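Local coordinates for type IV pilus assembly protein PilF (Pseudomonas aeruginosa, PDB 2HO1) that is required for outer-membrane localization of the secretin subunit PilQ and its assembly into dodecameric secretins, and so for type IV pilus function and twitching motility, at residues Ile41-Gly46 with Lys57-Lys62; Ser70-Ala75 with Ser102-Val107; Leu89-Tyr94 with Gly113-Gln118; Arg106-Tyr111 with Tyr125-Glu130. All coordinates share one frame; numbering follows the deposited sequence.

Contact 1: residues Ile41-Gly46 with Lys57-Lys62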
# COMPACT_ATOMS: atom_id res chain seq x y z
N ILE A 41 12.53 28.47 -1.69
CA ILE A 41 11.78 27.41 -1.03
C ILE A 41 12.41 27.14 0.34
O ILE A 41 11.69 26.95 1.34
CB ILE A 41 11.76 26.11 -1.89
CG1 ILE A 41 10.90 26.35 -3.13
CG2 ILE A 41 11.20 24.93 -1.08
CD1 ILE A 41 11.07 25.31 -4.20
N GLN A 42 13.75 27.18 0.42
CA GLN A 42 14.40 26.94 1.71
C GLN A 42 14.10 28.07 2.69
O GLN A 42 13.90 27.83 3.88
CB GLN A 42 15.92 26.83 1.54
CG GLN A 42 16.40 25.56 0.85
CD GLN A 42 16.01 24.32 1.62
OE1 GLN A 42 16.46 24.11 2.74
NE2 GLN A 42 15.17 23.50 1.01
N LEU A 43 14.09 29.31 2.19
CA LEU A 43 13.82 30.48 3.01
C LEU A 43 12.41 30.34 3.58
O LEU A 43 12.20 30.54 4.77
CB LEU A 43 13.92 31.75 2.15
CG LEU A 43 13.75 33.08 2.91
CD1 LEU A 43 14.61 33.14 4.16
CD2 LEU A 43 14.10 34.22 1.98
N GLY A 44 11.47 29.99 2.71
CA GLY A 44 10.08 29.76 3.12
C GLY A 44 9.97 28.71 4.21
O GLY A 44 9.34 28.92 5.25
N LEU A 45 10.61 27.56 4.01
CA LEU A 45 10.55 26.50 5.00
C LEU A 45 11.21 26.93 6.31
O LEU A 45 10.86 26.40 7.37
CB LEU A 45 11.24 25.23 4.49
CG LEU A 45 10.55 24.51 3.31
CD1 LEU A 45 11.50 23.41 2.79
CD2 LEU A 45 9.22 23.90 3.75
N GLY A 46 12.16 27.87 6.24
CA GLY A 46 12.81 28.34 7.45
C GLY A 46 11.86 29.20 8.27
O GLY A 46 11.82 29.11 9.50
N LYS A 57 4.98 32.82 3.16
CA LYS A 57 4.37 33.02 1.84
C LYS A 57 5.14 33.86 0.83
O LYS A 57 5.13 33.55 -0.38
CB LYS A 57 2.97 33.62 1.99
CG LYS A 57 1.93 32.71 2.64
CD LYS A 57 0.63 33.51 2.82
CE LYS A 57 -0.50 32.70 3.41
NZ LYS A 57 -1.72 33.58 3.59
N VAL A 58 5.78 34.94 1.30
CA VAL A 58 6.52 35.83 0.40
C VAL A 58 7.53 35.06 -0.44
O VAL A 58 7.46 35.07 -1.67
CB VAL A 58 7.24 36.97 1.19
CG1 VAL A 58 8.04 37.86 0.23
CG2 VAL A 58 6.21 37.80 1.95
N PRO A 59 8.50 34.40 0.22
CA PRO A 59 9.53 33.61 -0.45
C PRO A 59 8.91 32.52 -1.35
O PRO A 59 9.36 32.30 -2.49
CB PRO A 59 10.30 32.96 0.71
CG PRO A 59 10.08 33.88 1.86
CD PRO A 59 8.67 34.37 1.69
N LEU A 60 7.89 31.84 -0.84
CA LEU A 60 7.27 30.77 -1.62
C LEU A 60 6.55 31.28 -2.88
O LEU A 60 6.53 30.60 -3.90
CB LEU A 60 6.33 29.94 -0.72
CG LEU A 60 7.04 29.26 0.47
CD1 LEU A 60 6.01 28.59 1.35
CD2 LEU A 60 8.09 28.23 -0.01
N ARG A 61 5.98 32.47 -2.85
CA ARG A 61 5.33 32.94 -4.07
C ARG A 61 6.41 33.29 -5.07
O ARG A 61 6.21 33.14 -6.28
CB ARG A 61 4.45 34.16 -3.82
CG ARG A 61 3.51 34.03 -2.64
CD ARG A 61 2.12 33.43 -2.93
NE ARG A 61 1.25 33.75 -1.79
CZ ARG A 61 0.03 33.29 -1.57
NH1 ARG A 61 -0.54 32.43 -2.42
NH2 ARG A 61 -0.63 33.68 -0.49
N LYS A 62 7.57 33.75 -4.58
CA LYS A 62 8.67 34.09 -5.49
C LYS A 62 9.13 32.81 -6.17
O LYS A 62 9.32 32.78 -7.38
CB LYS A 62 9.85 34.73 -4.74
CG LYS A 62 9.59 36.14 -4.25
CD LYS A 62 10.84 36.74 -3.58
CE LYS A 62 10.54 38.12 -2.99
NZ LYS A 62 11.70 38.67 -2.20
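Pro59 and Leu60 of helix 57-66 press against Gly44 and its neighbours on helix 33-49, in a contact made wholly of carbon surfaces and backbone. Among side chains, the pyrrolidine ring of Pro59 meets Leu43 almost at right angles, Pro59 CG lying 3.9 Å from Leu43 CG. Leu43 swings its branch point anti to the backbone N (chi1 -177°), which brings CG and CD2 up to the ring.

The remaining contacts are of side chain on backbone. Pro59 CB lies 3.8 Å from Gly44 N. On the next position Leu60 reaches across with one methyl: CD2 settles between two turns of the facing helix, 3.9 Å from Ile41 CA and 4.0 Å from Gly44 CA. Gly44 has no side chain, so this methyl reaches its CA and the CA atoms of Gly44 and Pro59 come within 5.3 Å.

The two short helical segments run antiparallel at 159°, with axes 7.6 Å apart, as expected for the helical hairpin of a TPR unit, here the inferred TPR 1. Leu60 also touches Ala76 and Val80 of helix 71-83, which places its side chain where three helices converge. With no hydrogen bond or charge pair between the segments, the fit rests on shape: a glycine surface, a rigid proline ring and one leucine methyl let the helices come this close.

Contact 2: residues Ser70-Ala75 with Ser102-Val107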
# COMPACT_ATOMS: atom_id res chain seq x y z
N SER A 70 6.53 24.14 -9.62
CA SER A 70 7.41 23.55 -8.60
C SER A 70 6.62 22.76 -7.54
O SER A 70 5.82 23.34 -6.78
CB SER A 70 8.23 24.64 -7.90
OG SER A 70 8.84 24.12 -6.73
N ALA A 71 6.86 21.45 -7.46
CA ALA A 71 6.16 20.61 -6.51
C ALA A 71 6.55 20.95 -5.08
O ALA A 71 5.70 20.92 -4.17
CB ALA A 71 6.45 19.13 -6.80
N ASP A 72 7.82 21.27 -4.86
CA ASP A 72 8.26 21.58 -3.52
C ASP A 72 7.70 22.94 -3.04
O ASP A 72 7.49 23.11 -1.85
CB ASP A 72 9.79 21.60 -3.43
CG ASP A 72 10.41 20.20 -3.38
OD1 ASP A 72 9.69 19.18 -3.41
OD2 ASP A 72 11.65 20.13 -3.31
N ALA A 73 7.48 23.88 -3.96
CA ALA A 73 6.96 25.19 -3.55
C ALA A 73 5.47 25.06 -3.24
O ALA A 73 4.97 25.63 -2.25
CB ALA A 73 7.20 26.22 -4.63
N HIS A 74 4.75 24.33 -4.08
CA HIS A 74 3.33 24.10 -3.79
C HIS A 74 3.20 23.36 -2.46
O HIS A 74 2.39 23.72 -1.59
CB HIS A 74 2.70 23.29 -4.90
CG HIS A 74 2.41 24.09 -6.11
ND1 HIS A 74 1.58 25.20 -6.09
CD2 HIS A 74 2.85 23.98 -7.39
CE1 HIS A 74 1.52 25.72 -7.30
NE2 HIS A 74 2.28 25.00 -8.11
N ALA A 75 4.03 22.34 -2.26
CA ALA A 75 3.98 21.55 -1.03
C ALA A 75 4.24 22.36 0.24
O ALA A 75 3.58 22.17 1.26
CB ALA A 75 4.98 20.39 -1.13
N SER A 102 3.00 12.82 -9.19
CA SER A 102 2.00 12.11 -8.39
C SER A 102 2.56 11.03 -7.44
O SER A 102 1.82 10.54 -6.58
CB SER A 102 0.98 11.45 -9.30
OG SER A 102 1.62 10.48 -10.11
N ARG A 103 3.83 10.67 -7.61
CA ARG A 103 4.43 9.61 -6.77
C ARG A 103 5.52 10.02 -5.77
O ARG A 103 6.21 9.16 -5.22
CB ARG A 103 4.92 8.45 -7.65
CG ARG A 103 3.73 7.78 -8.38
CD ARG A 103 4.06 6.44 -9.06
NE ARG A 103 5.03 6.57 -10.15
CZ ARG A 103 6.32 6.26 -10.05
NH1 ARG A 103 6.81 5.81 -8.90
NH2 ARG A 103 7.12 6.41 -11.10
N ASN A 104 5.61 11.33 -5.53
CA ASN A 104 6.54 11.94 -4.58
C ASN A 104 6.14 11.52 -3.16
O ASN A 104 5.19 12.06 -2.58
CB ASN A 104 6.45 13.47 -4.70
CG ASN A 104 7.39 14.18 -3.77
OD1 ASN A 104 7.54 13.82 -2.62
ND2 ASN A 104 8.01 15.22 -4.26
N ALA A 105 6.89 10.59 -2.57
CA ALA A 105 6.57 10.06 -1.24
C ALA A 105 6.51 11.05 -0.09
O ALA A 105 5.70 10.90 0.82
CB ALA A 105 7.55 8.91 -0.89
N ARG A 106 7.41 12.04 -0.09
CA ARG A 106 7.42 13.01 0.97
C ARG A 106 6.10 13.81 0.96
O ARG A 106 5.46 13.99 2.00
CB ARG A 106 8.61 13.97 0.79
CG ARG A 106 8.78 14.97 1.93
CD ARG A 106 9.95 15.95 1.65
NE ARG A 106 9.60 16.85 0.57
CZ ARG A 106 8.83 17.93 0.73
NH1 ARG A 106 8.37 18.24 1.95
NH2 ARG A 106 8.53 18.70 -0.31
N VAL A 107 5.70 14.28 -0.22
CA VAL A 107 4.50 15.07 -0.37
C VAL A 107 3.26 14.21 -0.19
O VAL A 107 2.29 14.66 0.43
CB VAL A 107 4.52 15.78 -1.72
CG1 VAL A 107 3.21 16.54 -1.94
CG2 VAL A 107 5.71 16.74 -1.75
O HOH W 1 8.40 21.56 -0.03
O HOH W 2 9.99 16.43 -2.55
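The guanidinium of Arg106 has Asp72 OD1 and a water at its edge, both near its plane, while Ala75 CB approaches obliquely, 4.0 Å from Arg106 NH2. The carboxylate of Asp72 stands nearly upright to that plane, at 83°, so one oxygen alone engages: Arg106 NH2 to Asp72 OD1 is a weak salt-bridge hydrogen bond of 3.3 Å. Two waters supplement the link. One molecule, 2.9 Å from Asp72 OD1, donates to it and accepts from both Asn104 ND2 and Arg106 NE; a second donates to Asp72 O and accepts from Arg106 NH2. A bend at chi3 (70°), after an extended start, turns the arginine head toward these partners.

Beside the polar cluster, Ala75 CB packs on Val107 CG2 at 3.8 Å. Asn104 is the N-cap of helix 105-117: its OD1, 3.1 Å from Val107 N, accepts a nearly straight bond from above the carbonyl plane, and ND2 bonds to Asp101. Ser70 caps helix 71-83 in the same way, through OG and Ala73 N. Helix 71-83 and helix 105-117, the start of the inferred TPR 3, pack side by side with helix 87-100 between them in sequence, as alternate helices do in a TPR superhelix.

Contact 3: residues Leu89-Tyr94 with Gly113-Gln118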
# COMPACT_ATOMS: atom_id res chain seq x y z
N LEU A 89 -7.55 25.65 0.90
CA LEU A 89 -6.34 26.14 0.25
C LEU A 89 -5.22 25.11 0.36
O LEU A 89 -4.48 24.88 -0.59
CB LEU A 89 -5.89 27.48 0.87
CG LEU A 89 -6.97 28.59 0.88
CD1 LEU A 89 -6.33 29.93 1.33
CD2 LEU A 89 -7.59 28.73 -0.54
N ALA A 90 -5.08 24.51 1.53
CA ALA A 90 -4.03 23.52 1.73
C ALA A 90 -4.24 22.35 0.76
O ALA A 90 -3.30 21.95 0.07
CB ALA A 90 -4.03 23.03 3.19
N ASP A 91 -5.47 21.84 0.69
CA ASP A 91 -5.82 20.73 -0.19
C ASP A 91 -5.47 21.06 -1.64
O ASP A 91 -4.89 20.23 -2.38
CB ASP A 91 -7.32 20.40 -0.11
CG ASP A 91 -7.66 19.11 -0.84
OD1 ASP A 91 -7.52 18.04 -0.22
OD2 ASP A 91 -8.03 19.17 -2.03
N GLU A 92 -5.83 22.26 -2.07
CA GLU A 92 -5.54 22.66 -3.44
C GLU A 92 -4.01 22.71 -3.72
O GLU A 92 -3.55 22.39 -4.83
CB GLU A 92 -6.13 24.04 -3.71
CG GLU A 92 -5.89 24.55 -5.11
CD GLU A 92 -6.55 25.90 -5.30
OE1 GLU A 92 -5.92 26.93 -5.01
OE2 GLU A 92 -7.72 25.92 -5.72
N GLU A 93 -3.24 23.14 -2.73
CA GLU A 93 -1.80 23.22 -2.93
C GLU A 93 -1.17 21.82 -2.90
O GLU A 93 -0.23 21.55 -3.62
CB GLU A 93 -1.17 24.12 -1.89
CG GLU A 93 -1.36 25.62 -2.16
CD GLU A 93 -0.85 26.05 -3.53
OE1 GLU A 93 0.29 25.68 -3.91
OE2 GLU A 93 -1.58 26.78 -4.23
N TYR A 94 -1.68 20.95 -2.02
CA TYR A 94 -1.21 19.58 -1.99
C TYR A 94 -1.46 18.90 -3.32
O TYR A 94 -0.61 18.17 -3.83
CB TYR A 94 -1.87 18.80 -0.85
CG TYR A 94 -1.12 18.86 0.46
CD1 TYR A 94 0.23 18.56 0.52
CD2 TYR A 94 -1.76 19.21 1.64
CE1 TYR A 94 0.93 18.61 1.71
CE2 TYR A 94 -1.08 19.27 2.84
CZ TYR A 94 0.27 18.96 2.87
OH TYR A 94 0.95 19.01 4.06
N GLY A 113 -1.10 12.87 5.80
CA GLY A 113 -1.12 13.29 7.20
C GLY A 113 -2.20 14.38 7.34
O GLY A 113 -2.98 14.40 8.30
N PHE A 114 -2.26 15.27 6.35
CA PHE A 114 -3.25 16.37 6.32
C PHE A 114 -4.65 15.74 6.26
O PHE A 114 -5.54 16.08 7.06
CB PHE A 114 -3.02 17.25 5.08
CG PHE A 114 -4.17 18.20 4.78
CD1 PHE A 114 -4.45 19.27 5.63
CD2 PHE A 114 -4.98 17.99 3.67
CE1 PHE A 114 -5.54 20.13 5.37
CE2 PHE A 114 -6.06 18.82 3.41
CZ PHE A 114 -6.35 19.91 4.26
N LEU A 115 -4.83 14.80 5.33
CA LEU A 115 -6.11 14.13 5.17
C LEU A 115 -6.57 13.46 6.46
O LEU A 115 -7.76 13.50 6.78
CB LEU A 115 -6.06 13.12 4.02
CG LEU A 115 -5.92 13.81 2.67
CD1 LEU A 115 -5.54 12.78 1.60
CD2 LEU A 115 -7.23 14.57 2.31
N TYR A 116 -5.63 12.88 7.21
CA TYR A 116 -5.92 12.23 8.49
C TYR A 116 -6.46 13.28 9.51
O TYR A 116 -7.44 13.03 10.21
CB TYR A 116 -4.64 11.58 9.03
CG TYR A 116 -4.70 11.10 10.48
CD1 TYR A 116 -5.45 9.99 10.83
CD2 TYR A 116 -4.02 11.78 11.48
CE1 TYR A 116 -5.52 9.56 12.14
CE2 TYR A 116 -4.08 11.35 12.81
CZ TYR A 116 -4.84 10.24 13.13
OH TYR A 116 -4.93 9.79 14.41
N GLU A 117 -5.81 14.44 9.59
CA GLU A 117 -6.24 15.51 10.48
C GLU A 117 -7.63 16.01 10.09
O GLU A 117 -8.39 16.47 10.93
CB GLU A 117 -5.27 16.68 10.41
CG GLU A 117 -3.95 16.45 11.10
CD GLU A 117 -2.88 17.45 10.70
OE1 GLU A 117 -3.20 18.50 10.09
OE2 GLU A 117 -1.70 17.17 10.99
N GLN A 118 -7.95 15.95 8.79
CA GLN A 118 -9.24 16.39 8.29
C GLN A 118 -10.29 15.30 8.38
O GLN A 118 -11.41 15.47 7.93
CB GLN A 118 -9.11 16.80 6.84
CG GLN A 118 -8.18 17.95 6.65
CD GLN A 118 -8.76 19.21 7.18
OE1 GLN A 118 -9.88 19.60 6.80
NE2 GLN A 118 -8.01 19.88 8.08
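Phe114 of helix 105-117 fills the space facing helix 87-100, its ring lodged among Ala90, Asp91 and Tyr94. The CG of Phe114 is turned anti to the backbone N (chi1 166°), which sends the ring across toward the other helix rather than along its own. The far end of the ring reaches Ala90, with Phe114 CE1 3.9 Å from Ala90 CB.

Tyr94 comes in beside the root of the phenylalanine. Its CE2 lies 3.6 Å from Phe114 CB, and the two rings meet obliquely, with planes 38° apart and centroids separated by 5.6 Å. The tyrosine hydroxyl passes beyond this contact to a hydrogen bond with Gln82, while its ring meets that of Tyr111. One turn further on from Phe114, at the end of the helix, Gln118 places its CG 3.6 Å above one face of the Phe114 ring, offset toward the rim.

Asp91 takes an extended first torsion, which brings the carboxylate beside the Phe114 ring, with OD1 at its edge, in its plane and 4.0 Å from Phe114 CE2. The carboxylate is gripped elsewhere: Arg120 and the hydroxyl of Tyr111 hold OD1, and Arg95 holds OD2. These partners fix the group's rotation beside the aromatic edge and would be expected to favour its ionised form.

The axes run antiparallel at 155° but 11.3 Å apart, a spacing taken up mainly by the Phe114 and Tyr94 rings. Helix 87-100, in the inferred TPR 2, thus packs antiparallel on helix 105-117 of the inferred TPR 3, the inter-repeat packing by which TPR units stack into a superhelix.

Contact 4: residues Arg106-Tyr111 with Tyr125-Glu130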
# COMPACT_ATOMS: atom_id res chain seq x y z
N ARG A 106 7.41 12.04 -0.09
CA ARG A 106 7.42 13.01 0.97
C ARG A 106 6.10 13.81 0.96
O ARG A 106 5.46 13.99 2.00
CB ARG A 106 8.61 13.97 0.79
CG ARG A 106 8.78 14.97 1.93
CD ARG A 106 9.95 15.95 1.65
NE ARG A 106 9.60 16.85 0.57
CZ ARG A 106 8.83 17.93 0.73
NH1 ARG A 106 8.37 18.24 1.95
NH2 ARG A 106 8.53 18.70 -0.31
N VAL A 107 5.70 14.28 -0.22
CA VAL A 107 4.50 15.07 -0.37
C VAL A 107 3.26 14.21 -0.19
O VAL A 107 2.29 14.66 0.43
CB VAL A 107 4.52 15.78 -1.72
CG1 VAL A 107 3.21 16.54 -1.94
CG2 VAL A 107 5.71 16.74 -1.75
N LEU A 108 3.30 12.97 -0.70
CA LEU A 108 2.17 12.08 -0.50
C LEU A 108 2.00 11.85 1.00
O LEU A 108 0.88 11.78 1.51
CB LEU A 108 2.39 10.74 -1.20
CG LEU A 108 2.16 10.74 -2.72
CD1 LEU A 108 2.74 9.43 -3.32
CD2 LEU A 108 0.64 10.87 -3.04
N ASN A 109 3.10 11.75 1.74
CA ASN A 109 2.98 11.50 3.17
C ASN A 109 2.47 12.73 3.92
O ASN A 109 1.64 12.59 4.79
CB ASN A 109 4.32 11.02 3.75
CG ASN A 109 4.21 10.69 5.24
OD1 ASN A 109 3.38 9.88 5.66
ND2 ASN A 109 5.05 11.31 6.03
N ASN A 110 2.96 13.92 3.57
CA ASN A 110 2.48 15.15 4.20
C ASN A 110 0.98 15.33 3.90
O ASN A 110 0.20 15.71 4.78
CB ASN A 110 3.24 16.36 3.66
CG ASN A 110 4.70 16.44 4.19
OD1 ASN A 110 5.04 15.78 5.16
ND2 ASN A 110 5.52 17.25 3.55
N TYR A 111 0.57 15.07 2.66
CA TYR A 111 -0.83 15.20 2.29
C TYR A 111 -1.71 14.16 3.03
O TYR A 111 -2.78 14.50 3.57
CB TYR A 111 -0.98 15.10 0.76
CG TYR A 111 -2.40 15.36 0.20
CD1 TYR A 111 -3.31 16.22 0.86
CD2 TYR A 111 -2.80 14.79 -1.01
CE1 TYR A 111 -4.57 16.49 0.31
CE2 TYR A 111 -4.05 15.06 -1.57
CZ TYR A 111 -4.94 15.92 -0.90
OH TYR A 111 -6.21 16.11 -1.43
N TYR A 125 -5.60 7.10 3.63
CA TYR A 125 -5.12 5.72 3.43
C TYR A 125 -4.60 5.53 2.01
O TYR A 125 -3.48 5.04 1.81
CB TYR A 125 -6.27 4.73 3.71
CG TYR A 125 -5.80 3.30 3.96
CD1 TYR A 125 -5.07 2.98 5.11
CD2 TYR A 125 -6.09 2.28 3.05
CE1 TYR A 125 -4.65 1.68 5.35
CE2 TYR A 125 -5.67 0.95 3.29
CZ TYR A 125 -4.95 0.68 4.44
OH TYR A 125 -4.52 -0.60 4.68
N GLN A 126 -5.38 5.95 1.01
CA GLN A 126 -4.98 5.83 -0.37
C GLN A 126 -3.66 6.55 -0.70
O GLN A 126 -2.79 5.97 -1.39
CB GLN A 126 -6.10 6.35 -1.29
CG GLN A 126 -7.36 5.47 -1.26
CD GLN A 126 -8.58 6.10 -1.97
OE1 GLN A 126 -8.73 7.33 -2.01
NE2 GLN A 126 -9.46 5.25 -2.51
N ARG A 127 -3.51 7.80 -0.23
CA ARG A 127 -2.29 8.56 -0.52
C ARG A 127 -1.11 7.93 0.18
O ARG A 127 -0.03 7.87 -0.38
CB ARG A 127 -2.42 10.03 -0.10
CG ARG A 127 -3.52 10.78 -0.81
CD ARG A 127 -3.29 10.86 -2.31
NE ARG A 127 -4.22 11.76 -2.99
CZ ARG A 127 -4.09 12.13 -4.26
NH1 ARG A 127 -3.07 11.67 -4.97
NH2 ARG A 127 -4.97 12.94 -4.84
N LEU A 128 -1.32 7.44 1.40
CA LEU A 128 -0.27 6.81 2.16
C LEU A 128 0.17 5.47 1.53
O LEU A 128 1.35 5.14 1.54
CB LEU A 128 -0.71 6.61 3.61
CG LEU A 128 -0.87 7.94 4.36
CD1 LEU A 128 -1.62 7.70 5.68
CD2 LEU A 128 0.52 8.58 4.61
N LEU A 129 -0.79 4.71 0.99
CA LEU A 129 -0.46 3.45 0.32
C LEU A 129 0.46 3.75 -0.88
O LEU A 129 1.39 3.00 -1.18
CB LEU A 129 -1.72 2.75 -0.19
CG LEU A 129 -2.56 1.99 0.83
CD1 LEU A 129 -3.74 1.30 0.14
CD2 LEU A 129 -1.69 0.97 1.52
N GLU A 130 0.20 4.85 -1.58
CA GLU A 130 1.04 5.17 -2.72
C GLU A 130 2.43 5.63 -2.19
O GLU A 130 3.47 5.29 -2.76
CB GLU A 130 0.39 6.25 -3.60
CG GLU A 130 1.28 6.76 -4.72
CD GLU A 130 1.55 5.72 -5.84
OE1 GLU A 130 0.59 5.33 -6.56
OE2 GLU A 130 2.74 5.31 -5.98
O HOH W 3 -6.88 13.11 -1.89
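Leu108 and Arg127 face each other at the centre of this helix pair, their side chains crossing at about a right angle. Leu108 CB lies 3.8 Å from the backbone Arg127 O, and Leu108 CD2 lies 4.0 Å from Arg127 CD. The other methyl, Leu108 CD1, meets the CG of Glu130 at a tight 3.3 Å. Beside them Leu128 CD2 approaches Asn109 OD1 closely.

Arg127 bends at chi2 (-63°), bringing its NE to 3.6 Å from Tyr111 CE2; guanidinium and ring planes stand 46° apart. One water joins these two residues, donating to Tyr111 OH and accepting from Arg127 NE at the guanidinium edge.

Farther out, the polar ends are positioned by other elements. Asp91 takes the hydroxyl of Tyr111, Asn146 donates to Asn109 OD1, and Glu130 bonds through its carboxylate to Tyr125 of the second subunit.

The axes, 8.2 Å apart at 157°, form the antiparallel hairpin of the inferred TPR 3. Helix 87-100 flanks it through Tyr111, which touches Arg95 and Leu98, while helix 140-153 covers Asn109 and Leu128; the hairpin thus lies between the preceding and following helices of the superhelix.

Overall arrangement
Contacts 1 and 4 each close the antiparallel hairpin of one TPR unit, whereas contact 3 joins helices of the inferred TPR 2 and TPR 3, and contact 2 joins helix 71-83 to the start of TPR 3. Contacts 1, 3 and 4 are largely buried; contact 2, near the helix starts, is only partly so and depends most on charge and water. Contact 1 is apolar and closely spaced, contact 3 is aromatic and widely spaced, and contact 4 mixes leucine packing with polar groups, of which Glu130 bonds to the second subunit. Helix 105-117 serves contacts 2, 3 and 4. A probable His74-Glu93 hydrogen bond ties contact 2 to contact 3, Leu115 packs on Arg127 between contacts 3 and 4, and Ile41 packs contact 1 against contact 2.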